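Local coordinates for aromatic-amino-acid:2-oxoglutarate transaminase (Candida albicans, PDB 6HND), which probably transfers amino groups between aromatic amino acids, perhaps also 2-aminoadipate, and 2-oxo acids, using pyridoxal 5'-phosphate as cofactor, at residues Lys454-Leu458 / Phe516-Glu522; Val469-Met475 / Ser486-Leu491; Gly135-Leu139 / Gln378-Asn382; Leu139-Arg144 / Trp158-Ile162. One frame throughout, in Å; residues are numbered along the deposited sequence.

How the interactions relate
Interactions 1 and 2 lie in the C-terminal part of the chain, interactions 3 and 4 on the opposite side of its centre, about 35 to 51 Å away between centres. Interaction 1 is partly buried and adds a lysine-glutamate salt bridge to a buried phenylalanine contact; the other three are buried. It touches interaction 2 through M455, K456 and L458, which pack on F488, F489 and Y473. Interaction 2 is strand pairing with aromatic rings, near the cofactor through R490. Interactions 3 and 4 share L139 and helix 137-151: one anchors its N-terminal end through a glutamine, the other lays it on strand 158-163 with aliphatic groups and an arginine-asparagine pair.

Interaction 1 of 4, residues Lys454-Leu458 / Phe516-Glu522; sequences KMKLL and FFSNGLE
L458 lays its CB over the centre of one face of the F516 ring, 4.0 Å from the centroid and 8° off the ring normal, where helix 451-465 meets the end of helix 499-518. That end is a Schellman motif: G520 takes a positive phi, and the backbone N of L521 reaches back to F516 O. The fold here is the small C-terminal domain of the aminotransferase. F516 carries its ring anti to the backbone N (chi1 171°), which points it at the other helix. The side chains of L458 and F516 cross at about a right angle, and L458 CD1 lies over the same face at its CG end, 3.6 Å from F516 CG. On the opposite face, offset toward the rim, sits L521 CA, so the phenyl is held between helix 451-465 and the turn that ends its own helix. L457 approaches the ring obliquely through CB, while its CD2 rests 3.6 Å from E522 OE1. K454 bends at chi2 and crosses L521 almost perpendicularly, its aliphatic CE lying 3.9 Å from L521 CB. K454 NZ also makes a long salt bridge to E522 OE2, 3.6 Å, and donates to L521 O at 2.8 Å.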
loop_
_atom_site.group_PDB
_atom_site.type_symbol
_atom_site.label_atom_id
_atom_site.label_comp_id
_atom_site.label_asym_id
_atom_site.label_seq_id
_atom_site.Cartn_x
_atom_site.Cartn_y
_atom_site.Cartn_z
ATOM N N LYS B 454 -7.585 27.672 28.111
ATOM C CA LYS B 454 -6.246 28.104 28.613
ATOM C C LYS B 454 -5.143 27.320 27.905
ATOM O O LYS B 454 -4.036 27.878 27.686
ATOM C CB LYS B 454 -6.114 27.915 30.127
ATOM C CG LYS B 454 -6.966 28.846 30.979
ATOM C CD LYS B 454 -6.886 30.293 30.532
ATOM C CE LYS B 454 -7.317 31.259 31.611
ATOM N NZ LYS B 454 -7.222 32.649 31.129
ATOM N N MET B 455 -5.400 26.051 27.604
ATOM C CA MET B 455 -4.392 25.209 26.911
ATOM C C MET B 455 -4.175 25.779 25.502
ATOM O O MET B 455 -3.013 25.837 25.093
ATOM C CB MET B 455 -4.811 23.731 26.876
ATOM C CG MET B 455 -4.689 23.028 28.244
ATOM S SD MET B 455 -2.982 22.952 28.901
ATOM C CE MET B 455 -2.214 21.937 27.639
ATOM N N LYS B 456 -5.224 26.257 24.820
ATOM C CA LYS B 456 -5.099 26.865 23.454
ATOM C C LYS B 456 -4.299 28.169 23.542
ATOM O O LYS B 456 -3.420 28.378 22.713
ATOM C CB LYS B 456 -6.456 27.116 22.794
ATOM C CG LYS B 456 -7.168 25.870 22.309
ATOM C CD LYS B 456 -8.665 26.067 22.110
ATOM C CE LYS B 456 -9.381 24.769 21.780
ATOM N NZ LYS B 456 -10.854 24.945 21.792
ATOM N N LEU B 457 -4.580 28.987 24.548
ATOM C CA LEU B 457 -3.883 30.270 24.788
ATOM C C LEU B 457 -2.403 29.979 25.060
ATOM O O LEU B 457 -1.553 30.656 24.459
ATOM C CB LEU B 457 -4.568 30.972 25.965
ATOM C CG LEU B 457 -4.450 32.492 25.978
ATOM C CD1 LEU B 457 -4.951 33.082 24.671
ATOM C CD2 LEU B 457 -5.193 33.081 27.164
ATOM N N LEU B 458 -2.117 28.945 25.867
ATOM C CA LEU B 458 -0.735 28.520 26.212
ATOM C C LEU B 458 -0.036 28.005 24.950
ATOM O O LEU B 458 1.179 28.269 24.785
ATOM C CB LEU B 458 -0.793 27.462 27.318
ATOM C CG LEU B 458 0.544 26.902 27.790
ATOM C CD1 LEU B 458 1.540 28.012 28.100
ATOM C CD2 LEU B 458 0.351 26.002 29.011
ATOM N N PHE B 516 3.569 32.454 30.991
ATOM C CA PHE B 516 2.094 32.342 30.846
ATOM C C PHE B 516 1.472 32.379 32.245
ATOM O O PHE B 516 0.485 33.137 32.442
ATOM C CB PHE B 516 1.728 31.108 30.023
ATOM C CG PHE B 516 0.261 30.782 29.990
ATOM C CD1 PHE B 516 -0.591 31.444 29.128
ATOM C CD2 PHE B 516 -0.249 29.772 30.774
ATOM C CE1 PHE B 516 -1.940 31.135 29.086
ATOM C CE2 PHE B 516 -1.594 29.459 30.734
ATOM C CZ PHE B 516 -2.441 30.145 29.896
ATOM N N PHE B 517 2.054 31.633 33.189
ATOM C CA PHE B 517 1.630 31.588 34.617
ATOM C C PHE B 517 1.868 32.946 35.308
ATOM O O PHE B 517 0.931 33.448 35.983
ATOM C CB PHE B 517 2.300 30.414 35.338
ATOM C CG PHE B 517 1.484 29.138 35.320
ATOM C CD1 PHE B 517 1.407 28.356 34.171
ATOM C CD2 PHE B 517 0.752 28.751 36.436
ATOM C CE1 PHE B 517 0.658 27.192 34.157
ATOM C CE2 PHE B 517 -0.009 27.597 36.418
ATOM C CZ PHE B 517 -0.048 26.818 35.278
ATOM N N SER B 518 3.044 33.552 35.117
ATOM C CA SER B 518 3.406 34.899 35.646
ATOM C C SER B 518 2.385 35.945 35.162
ATOM O O SER B 518 2.034 36.836 35.960
ATOM C CB SER B 518 4.811 35.291 35.262
ATOM O OG SER B 518 5.733 34.248 35.587
ATOM N N ASN B 519 1.901 35.808 33.920
ATOM C CA ASN B 519 0.907 36.713 33.289
ATOM C C ASN B 519 -0.515 36.470 33.825
ATOM O O ASN B 519 -1.426 37.157 33.329
ATOM C CB ASN B 519 0.898 36.564 31.765
ATOM C CG ASN B 519 2.198 36.974 31.115
ATOM O OD1 ASN B 519 3.092 37.492 31.775
ATOM N ND2 ASN B 519 2.320 36.716 29.825
ATOM N N GLY B 520 -0.710 35.571 34.796
ATOM C CA GLY B 520 -2.041 35.193 35.309
ATOM C C GLY B 520 -2.817 34.296 34.343
ATOM O O GLY B 520 -4.071 34.300 34.428
ATOM N N LEU B 521 -2.110 33.530 33.495
ATOM C CA LEU B 521 -2.667 32.545 32.513
ATOM C C LEU B 521 -3.229 33.318 31.317
ATOM O O LEU B 521 -4.434 33.154 30.992
ATOM C CB LEU B 521 -3.731 31.645 33.161
ATOM C CG LEU B 521 -3.294 30.924 34.432
ATOM C CD1 LEU B 521 -4.514 30.438 35.211
ATOM C CD2 LEU B 521 -2.359 29.773 34.102
ATOM N N GLU B 522 -2.358 34.126 30.701
ATOM C CA GLU B 522 -2.683 35.112 29.653
ATOM C C GLU B 522 -1.466 35.189 28.751
ATOM O O GLU B 522 -0.369 35.006 29.288
ATOM C CB GLU B 522 -2.975 36.506 30.232
ATOM C CG GLU B 522 -4.282 36.617 31.016
ATOM C CD GLU B 522 -5.504 36.331 30.167
ATOM O OE1 GLU B 522 -5.320 36.265 28.923
ATOM O OE2 GLU B 522 -6.621 36.142 30.744
#

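Interaction 2 of 4, residues Val469-Met475 / Ser486-Leu491; sequences VVPGYNM and SNFFRL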
loop_
_atom_site.group_PDB
_atom_site.type_symbol
_atom_site.label_atom_id
_atom_site.label_comp_id
_atom_site.label_asym_id
_atom_site.label_seq_id
_atom_site.Cartn_x
_atom_site.Cartn_y
_atom_site.Cartn_z
ATOM N N VAL B 469 4.695 21.748 19.937
ATOM C CA VAL B 469 4.223 20.546 20.682
ATOM C C VAL B 469 2.814 20.200 20.203
ATOM O O VAL B 469 2.260 20.949 19.402
ATOM C CB VAL B 469 4.258 20.753 22.210
ATOM C CG1 VAL B 469 5.663 21.037 22.691
ATOM C CG2 VAL B 469 3.301 21.837 22.669
ATOM N N VAL B 470 2.283 19.062 20.670
ATOM C CA VAL B 470 0.915 18.571 20.364
ATOM C C VAL B 470 0.118 18.671 21.650
ATOM O O VAL B 470 0.493 18.042 22.624
ATOM C CB VAL B 470 0.943 17.138 19.817
ATOM C CG1 VAL B 470 -0.458 16.607 19.546
ATOM C CG2 VAL B 470 1.768 17.070 18.554
ATOM N N PRO B 471 -0.979 19.459 21.695
ATOM C CA PRO B 471 -1.884 19.453 22.840
ATOM C C PRO B 471 -2.685 18.142 22.893
ATOM O O PRO B 471 -3.031 17.603 21.846
ATOM C CB PRO B 471 -2.803 20.651 22.553
ATOM C CG PRO B 471 -2.861 20.714 21.056
ATOM C CD PRO B 471 -1.460 20.346 20.627
ATOM N N GLY B 472 -2.948 17.656 24.103
ATOM C CA GLY B 472 -3.664 16.392 24.345
ATOM C C GLY B 472 -5.074 16.420 23.786
ATOM O O GLY B 472 -5.554 15.356 23.361
ATOM N N TYR B 473 -5.712 17.594 23.741
ATOM C CA TYR B 473 -7.096 17.743 23.228
ATOM C C TYR B 473 -7.139 17.366 21.735
ATOM O O TYR B 473 -8.199 16.925 21.287
ATOM C CB TYR B 473 -7.691 19.118 23.550
ATOM C CG TYR B 473 -6.895 20.309 23.089
ATOM C CD1 TYR B 473 -6.828 20.654 21.746
ATOM C CD2 TYR B 473 -6.256 21.127 24.003
ATOM C CE1 TYR B 473 -6.105 21.756 21.320
ATOM C CE2 TYR B 473 -5.558 22.252 23.594
ATOM C CZ TYR B 473 -5.486 22.567 22.253
ATOM O OH TYR B 473 -4.772 23.654 21.856
ATOM N N ASN B 474 -6.026 17.432 21.005
ATOM C CA ASN B 474 -5.983 16.991 19.585
ATOM C C ASN B 474 -5.926 15.458 19.475
ATOM O O ASN B 474 -6.033 14.947 18.333
ATOM C CB ASN B 474 -4.828 17.631 18.821
ATOM C CG ASN B 474 -5.131 19.044 18.356
ATOM O OD1 ASN B 474 -6.250 19.542 18.507
ATOM N ND2 ASN B 474 -4.130 19.688 17.776
ATOM N N MET B 475 -5.768 14.708 20.566
ATOM C CA MET B 475 -5.524 13.247 20.419
ATOM C C MET B 475 -6.583 12.441 21.167
ATOM O O MET B 475 -6.270 11.334 21.629
ATOM C CB MET B 475 -4.124 12.905 20.907
ATOM C CG MET B 475 -3.068 13.383 19.923
ATOM S SD MET B 475 -1.397 13.125 20.571
ATOM C CE MET B 475 -1.521 14.098 22.070
ATOM N N SER B 486 -7.121 16.950 29.723
ATOM C CA SER B 486 -6.519 17.446 28.458
ATOM C C SER B 486 -5.435 18.471 28.765
ATOM O O SER B 486 -4.860 19.010 27.792
ATOM C CB SER B 486 -7.557 18.032 27.557
ATOM O OG SER B 486 -8.363 17.001 27.028
ATOM N N ASN B 487 -5.146 18.694 30.054
ATOM C CA ASN B 487 -4.162 19.718 30.513
ATOM C C ASN B 487 -2.727 19.203 30.330
ATOM O O ASN B 487 -1.955 19.189 31.295
ATOM C CB ASN B 487 -4.434 20.153 31.958
ATOM C CG ASN B 487 -4.405 18.998 32.943
ATOM O OD1 ASN B 487 -4.880 17.894 32.636
ATOM N ND2 ASN B 487 -3.806 19.246 34.102
ATOM N N PHE B 488 -2.342 18.815 29.119
ATOM C CA PHE B 488 -0.954 18.353 28.883
ATOM C C PHE B 488 -0.574 18.579 27.430
ATOM O O PHE B 488 -1.459 18.607 26.585
ATOM C CB PHE B 488 -0.744 16.888 29.284
ATOM C CG PHE B 488 -1.448 15.854 28.445
ATOM C CD1 PHE B 488 -2.734 15.441 28.759
ATOM C CD2 PHE B 488 -0.804 15.243 27.385
ATOM C CE1 PHE B 488 -3.354 14.436 28.022
ATOM C CE2 PHE B 488 -1.438 14.274 26.620
ATOM C CZ PHE B 488 -2.715 13.880 26.932
ATOM N N PHE B 489 0.723 18.685 27.189
ATOM C CA PHE B 489 1.326 18.594 25.844
ATOM C C PHE B 489 2.103 17.285 25.750
ATOM O O PHE B 489 2.711 16.877 26.741
ATOM C CB PHE B 489 2.235 19.788 25.585
ATOM C CG PHE B 489 1.539 21.113 25.656
ATOM C CD1 PHE B 489 0.676 21.513 24.643
ATOM C CD2 PHE B 489 1.783 21.980 26.713
ATOM C CE1 PHE B 489 0.030 22.738 24.712
ATOM C CE2 PHE B 489 1.110 23.196 26.795
ATOM C CZ PHE B 489 0.241 23.572 25.794
ATOM N N ARG B 490 2.042 16.639 24.583
ATOM C CA ARG B 490 2.906 15.486 24.253
ATOM C C ARG B 490 4.190 16.061 23.686
ATOM O O ARG B 490 4.099 16.890 22.746
ATOM C CB ARG B 490 2.274 14.550 23.216
ATOM C CG ARG B 490 3.088 13.284 22.959
ATOM C CD ARG B 490 2.599 12.541 21.732
ATOM N NE ARG B 490 3.041 13.210 20.528
ATOM C CZ ARG B 490 2.769 12.823 19.301
ATOM N NH1 ARG B 490 2.046 11.739 19.092
ATOM N NH2 ARG B 490 3.215 13.526 18.278
ATOM N N LEU B 491 5.318 15.565 24.177
ATOM C CA LEU B 491 6.667 15.974 23.714
ATOM C C LEU B 491 7.308 14.775 23.048
ATOM O O LEU B 491 7.145 13.674 23.594
ATOM C CB LEU B 491 7.505 16.426 24.909
ATOM C CG LEU B 491 6.815 17.397 25.870
ATOM C CD1 LEU B 491 7.726 17.668 27.051
ATOM C CD2 LEU B 491 6.458 18.690 25.159
#
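G472 sets its bare CA over a face of the F488 ring, 4.0 Å from the centroid and offset toward the rim, a CH-pi contact made by a residue with no side chain to stand between. It follows directly on edge strand 470-471 of the small-domain antiparallel sheet and opens the 3-10 segment 472-474. Two backbone bonds join this strand to strand 488-492: R490 N to V470 O at 2.9 Å, and G472 N to F488 O at 3.0 Å. Between them P471 and F489 form a non-hydrogen-bonded pair. F489 turns its ring edge to V470 O, and V469 CG2 meets F489 CD1 obliquely at 3.3 Å. On the other face of the sheet V470 and R490 run side by side. The arginine stretches away with CG anti to the backbone N (chi1 -175°) and bends at chi3, leaving V470 CG2 and M475 SD at oblique positions round its guanidinium. Its NH1 donates to N252, a cofactor-binding residue, and its NH2 to S42 O of the second subunit, linking strand 488-492 to that subunit near the pyridoxal phosphate. At the far end V469 CG1 presses on L491 CD2 at 3.5 Å, tighter than usual for two methyls.

Interaction 3 of 4, residues Gly135-Leu139 / Gln378-Asn382; sequences GHAPL and QTIVN
The imidazole of H136 and the carboxamide of Q378 meet with their planes 69° apart: Q378 CD lies at the ring's edge, in its plane, and OE1 approaches the same rim, 3.5 Å from H136 CD2. The amide oxygen of Q378 is therefore beside the histidine ring, not over it, while its main partner is the backbone. H136 N donates to Q378 OE1 at 2.9 Å in a nearly straight bond of 172°. With CG anti to the carbonyl carbon (chi1 -71°) and the chain extended beyond it, Q378 carries OE1 across to that N-H. G135 CA rests against the same oxygen, with no side chain beside it. The amide nitrogen, Q378 NE2, donates to A373 O, so both ends of the flat group are bonded. H136 occupies the N-cap position of helix 137-151 in the large domain, and Q378 belongs to helix 375-388; both helices also touch I162 of strand 158-163 through L139 and Q378. The histidine side chain lies about 8 Å from that of Y130, between nearest atoms; Y130 binds a pyridoxal phosphate not bound to this chain. L139 crosses the stem of Q378 at about a right angle, its CD2 3.7 Å from Q378 CG, and slides past N382 in the opposite direction. N382 sets its amide against P138, whose CB comes 3.7 Å from N382 OD1. P138 O lies 3.1 Å from N382 OD1, but two acceptors make no bond there. Instead N382 ND2 donates to K120 O, which ties helix 375-388 to the segment between strand 109-113 and helix 124-127.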
loop_
_atom_site.group_PDB
_atom_site.type_symbol
_atom_site.label_atom_id
_atom_site.label_comp_id
_atom_site.label_asym_id
_atom_site.label_seq_id
_atom_site.Cartn_x
_atom_site.Cartn_y
_atom_site.Cartn_z
ATOM N N GLY B 135 3.525 -11.410 1.467
ATOM C CA GLY B 135 4.924 -10.971 1.531
ATOM C C GLY B 135 5.868 -12.033 1.009
ATOM O O GLY B 135 5.444 -13.206 0.826
ATOM N N HIS B 136 7.124 -11.643 0.796
ATOM C CA HIS B 136 8.222 -12.567 0.417
ATOM C C HIS B 136 8.524 -13.498 1.586
ATOM O O HIS B 136 8.478 -13.042 2.703
ATOM C CB HIS B 136 9.452 -11.766 0.005
ATOM C CG HIS B 136 9.306 -11.216 -1.357
ATOM N ND1 HIS B 136 9.713 -11.922 -2.449
ATOM C CD2 HIS B 136 8.730 -10.087 -1.801
ATOM C CE1 HIS B 136 9.412 -11.221 -3.533
ATOM N NE2 HIS B 136 8.819 -10.099 -3.159
ATOM N N ALA B 137 8.881 -14.744 1.294
ATOM C CA ALA B 137 8.999 -15.854 2.258
ATOM C C ALA B 137 10.105 -15.548 3.267
ATOM O O ALA B 137 9.931 -15.758 4.462
ATOM C CB ALA B 137 9.223 -17.157 1.507
ATOM N N PRO B 138 11.307 -15.120 2.840
ATOM C CA PRO B 138 12.382 -14.865 3.795
ATOM C C PRO B 138 12.049 -13.734 4.792
ATOM O O PRO B 138 12.603 -13.713 5.873
ATOM C CB PRO B 138 13.587 -14.498 2.897
ATOM C CG PRO B 138 13.242 -15.037 1.540
ATOM C CD PRO B 138 11.736 -14.932 1.450
ATOM N N LEU B 139 11.172 -12.801 4.419
ATOM C CA LEU B 139 10.846 -11.659 5.307
ATOM C C LEU B 139 9.783 -12.132 6.284
ATOM O O LEU B 139 9.856 -11.707 7.460
ATOM C CB LEU B 139 10.379 -10.436 4.516
ATOM C CG LEU B 139 10.115 -9.208 5.380
ATOM C CD1 LEU B 139 11.359 -8.785 6.139
ATOM C CD2 LEU B 139 9.558 -8.052 4.560
ATOM N N GLN B 378 10.870 -4.688 0.637
ATOM C CA GLN B 378 10.970 -6.000 1.319
ATOM C C GLN B 378 12.354 -6.579 1.021
ATOM O O GLN B 378 12.937 -7.181 1.919
ATOM C CB GLN B 378 9.906 -6.973 0.832
ATOM C CG GLN B 378 8.501 -6.630 1.280
ATOM C CD GLN B 378 7.527 -7.721 0.903
ATOM O OE1 GLN B 378 7.670 -8.876 1.337
ATOM N NE2 GLN B 378 6.524 -7.357 0.108
ATOM N N THR B 379 12.818 -6.437 -0.220
ATOM C CA THR B 379 14.115 -6.985 -0.686
ATOM C C THR B 379 15.228 -6.264 0.079
ATOM O O THR B 379 15.994 -6.960 0.739
ATOM C CB THR B 379 14.249 -6.886 -2.210
ATOM O OG1 THR B 379 13.184 -7.651 -2.766
ATOM C CG2 THR B 379 15.580 -7.382 -2.736
ATOM N N ILE B 380 15.261 -4.925 0.030
ATOM C CA ILE B 380 16.320 -4.122 0.696
ATOM C C ILE B 380 16.273 -4.402 2.201
ATOM O O ILE B 380 17.324 -4.692 2.783
ATOM C CB ILE B 380 16.215 -2.632 0.351
ATOM C CG1 ILE B 380 16.591 -2.387 -1.113
ATOM C CG2 ILE B 380 17.065 -1.790 1.303
ATOM C CD1 ILE B 380 16.296 -0.977 -1.578
ATOM N N VAL B 381 15.100 -4.368 2.815
ATOM C CA VAL B 381 14.996 -4.457 4.300
ATOM C C VAL B 381 15.386 -5.874 4.732
ATOM O O VAL B 381 16.161 -6.005 5.722
ATOM C CB VAL B 381 13.620 -4.010 4.832
ATOM C CG1 VAL B 381 13.431 -4.424 6.272
ATOM C CG2 VAL B 381 13.423 -2.508 4.668
ATOM N N ASN B 382 14.909 -6.898 4.027
ATOM C CA ASN B 382 15.219 -8.304 4.393
ATOM C C ASN B 382 16.735 -8.536 4.294
ATOM O O ASN B 382 17.332 -9.076 5.255
ATOM C CB ASN B 382 14.462 -9.307 3.531
ATOM C CG ASN B 382 14.871 -10.730 3.820
ATOM O OD1 ASN B 382 14.337 -11.365 4.719
ATOM N ND2 ASN B 382 15.820 -11.224 3.048
#

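Interaction 4 of 4, residues Leu139-Arg144 / Trp158-Ile162; sequences LLQFAR and WNVFI
N159 OD1 is gripped from the side by two nitrogens of R144, NE at 3.2 Å and NH2 at 3.0 Å. Both N-H groups point at the one oxygen, which lies in the guanidinium plane, and the amide is turned only 16° from that plane; NH2 meets a lone pair in the carbonyl plane. R144 gets there with CG anti to the carbonyl carbon (chi1 -68°) and the chain extended from CG to NE. Beyond it, R144 NH1 donates to Q141 OE1 at 3.0 Å, from above that carbonyl's plane. Over one face of the guanidinium sits V160 CG2, which also touches R144 CG at 3.7 Å and L140 O. W158 brings its indole edge up to R144 O, so backbone and side chain of this residue both face the strand. The setting is the aminotransferase large domain: helix 137-151 lies against strand 158-163, an outermost strand of the mixed sheet within this chain. The axes of 139-144 and 158-162 approach to 8.2 Å, at 130° between their N-to-C directions. L140 CD2 packs on I162 CG1 at 3.6 Å, and L139 CG, one residue earlier, on I162 CD1 at 3.9 Å. A143 CB adds a looser contact with V160 CG2, while F161 turns the other way to helix 356-369. With NE, NH1 and NH2 each bonded, the guanidinium is probably fixed in rotation and its positive charge stabilised by two neutral amide oxygens.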
loop_
_atom_site.group_PDB
_atom_site.type_symbol
_atom_site.label_atom_id
_atom_site.label_comp_id
_atom_site.label_asym_id
_atom_site.label_seq_id
_atom_site.Cartn_x
_atom_site.Cartn_y
_atom_site.Cartn_z
ATOM N N LEU B 139 11.172 -12.801 4.419
ATOM C CA LEU B 139 10.846 -11.659 5.307
ATOM C C LEU B 139 9.783 -12.132 6.284
ATOM O O LEU B 139 9.856 -11.707 7.460
ATOM C CB LEU B 139 10.379 -10.436 4.516
ATOM C CG LEU B 139 10.115 -9.208 5.380
ATOM C CD1 LEU B 139 11.359 -8.785 6.139
ATOM C CD2 LEU B 139 9.558 -8.052 4.560
ATOM N N LEU B 140 8.816 -12.920 5.795
ATOM C CA LEU B 140 7.798 -13.566 6.656
ATOM C C LEU B 140 8.539 -14.444 7.673
ATOM O O LEU B 140 8.253 -14.278 8.847
ATOM C CB LEU B 140 6.810 -14.380 5.828
ATOM C CG LEU B 140 5.740 -13.573 5.092
ATOM C CD1 LEU B 140 4.958 -14.476 4.129
ATOM C CD2 LEU B 140 4.790 -12.856 6.059
ATOM N N GLN B 141 9.504 -15.279 7.253
ATOM C CA GLN B 141 10.222 -16.175 8.198
ATOM C C GLN B 141 10.962 -15.317 9.236
ATOM O O GLN B 141 10.837 -15.634 10.449
ATOM C CB GLN B 141 11.185 -17.178 7.543
ATOM C CG GLN B 141 11.592 -18.330 8.481
ATOM C CD GLN B 141 10.408 -18.985 9.174
ATOM O OE1 GLN B 141 9.411 -19.316 8.555
ATOM N NE2 GLN B 141 10.466 -19.159 10.485
ATOM N N PHE B 142 11.669 -14.261 8.817
ATOM C CA PHE B 142 12.394 -13.384 9.769
ATOM C C PHE B 142 11.420 -12.841 10.815
ATOM O O PHE B 142 11.765 -12.877 11.997
ATOM C CB PHE B 142 13.092 -12.215 9.093
ATOM C CG PHE B 142 13.412 -11.110 10.055
ATOM C CD1 PHE B 142 14.543 -11.178 10.841
ATOM C CD2 PHE B 142 12.557 -10.036 10.204
ATOM C CE1 PHE B 142 14.822 -10.171 11.742
ATOM C CE2 PHE B 142 12.838 -9.037 11.115
ATOM C CZ PHE B 142 13.961 -9.112 11.882
ATOM N N ALA B 143 10.247 -12.362 10.397
ATOM C CA ALA B 143 9.213 -11.832 11.327
ATOM C C ALA B 143 8.744 -12.952 12.283
ATOM O O ALA B 143 8.615 -12.643 13.470
ATOM C CB ALA B 143 8.052 -11.181 10.591
ATOM N N ARG B 144 8.500 -14.187 11.816
ATOM C CA ARG B 144 8.160 -15.319 12.732
ATOM C C ARG B 144 9.273 -15.459 13.785
ATOM O O ARG B 144 8.968 -15.453 14.976
ATOM C CB ARG B 144 7.977 -16.657 12.010
ATOM C CG ARG B 144 6.752 -16.707 11.108
ATOM C CD ARG B 144 6.481 -18.049 10.422
ATOM N NE ARG B 144 5.474 -17.845 9.380
ATOM C CZ ARG B 144 5.689 -17.811 8.059
ATOM N NH1 ARG B 144 6.890 -18.015 7.544
ATOM N NH2 ARG B 144 4.671 -17.593 7.244
ATOM N N TRP B 158 -0.806 -19.505 14.923
ATOM C CA TRP B 158 -0.613 -18.073 14.596
ATOM C C TRP B 158 0.185 -17.975 13.302
ATOM O O TRP B 158 0.844 -18.984 12.911
ATOM C CB TRP B 158 0.092 -17.324 15.730
ATOM C CG TRP B 158 1.472 -17.799 16.069
ATOM C CD1 TRP B 158 1.778 -18.757 16.987
ATOM C CD2 TRP B 158 2.732 -17.253 15.638
ATOM N NE1 TRP B 158 3.130 -18.870 17.137
ATOM C CE2 TRP B 158 3.748 -17.964 16.328
ATOM C CE3 TRP B 158 3.112 -16.240 14.743
ATOM C CZ2 TRP B 158 5.106 -17.737 16.119
ATOM C CZ3 TRP B 158 4.458 -16.030 14.512
ATOM C CH2 TRP B 158 5.438 -16.764 15.197
ATOM N N ASN B 159 0.158 -16.794 12.698
ATOM C CA ASN B 159 0.971 -16.502 11.498
ATOM C C ASN B 159 1.260 -14.998 11.417
ATOM O O ASN B 159 0.679 -14.218 12.190
ATOM C CB ASN B 159 0.264 -17.080 10.266
ATOM C CG ASN B 159 1.152 -17.226 9.055
ATOM O OD1 ASN B 159 2.392 -17.144 9.146
ATOM N ND2 ASN B 159 0.496 -17.382 7.911
ATOM N N VAL B 160 2.177 -14.619 10.531
ATOM C CA VAL B 160 2.520 -13.204 10.278
ATOM C C VAL B 160 2.041 -12.856 8.862
ATOM O O VAL B 160 1.798 -13.767 8.074
ATOM C CB VAL B 160 4.023 -12.945 10.527
ATOM C CG1 VAL B 160 4.358 -13.094 11.992
ATOM C CG2 VAL B 160 4.939 -13.844 9.731
ATOM N N PHE B 161 1.952 -11.561 8.576
ATOM C CA PHE B 161 1.524 -10.968 7.288
ATOM C C PHE B 161 2.236 -9.620 7.109
ATOM O O PHE B 161 2.078 -8.740 7.970
ATOM C CB PHE B 161 0.012 -10.782 7.305
ATOM C CG PHE B 161 -0.586 -10.463 5.973
ATOM C CD1 PHE B 161 -0.634 -9.160 5.515
ATOM C CD2 PHE B 161 -1.141 -11.465 5.195
ATOM C CE1 PHE B 161 -1.213 -8.868 4.293
ATOM C CE2 PHE B 161 -1.736 -11.170 3.983
ATOM C CZ PHE B 161 -1.769 -9.868 3.536
ATOM N N ILE B 162 2.992 -9.465 6.029
ATOM C CA ILE B 162 3.734 -8.209 5.748
ATOM C C ILE B 162 2.703 -7.119 5.420
ATOM O O ILE B 162 1.826 -7.361 4.559
ATOM C CB ILE B 162 4.757 -8.410 4.621
ATOM C CG1 ILE B 162 5.755 -9.521 4.940
ATOM C CG2 ILE B 162 5.448 -7.090 4.300
ATOM C CD1 ILE B 162 6.350 -9.439 6.344
#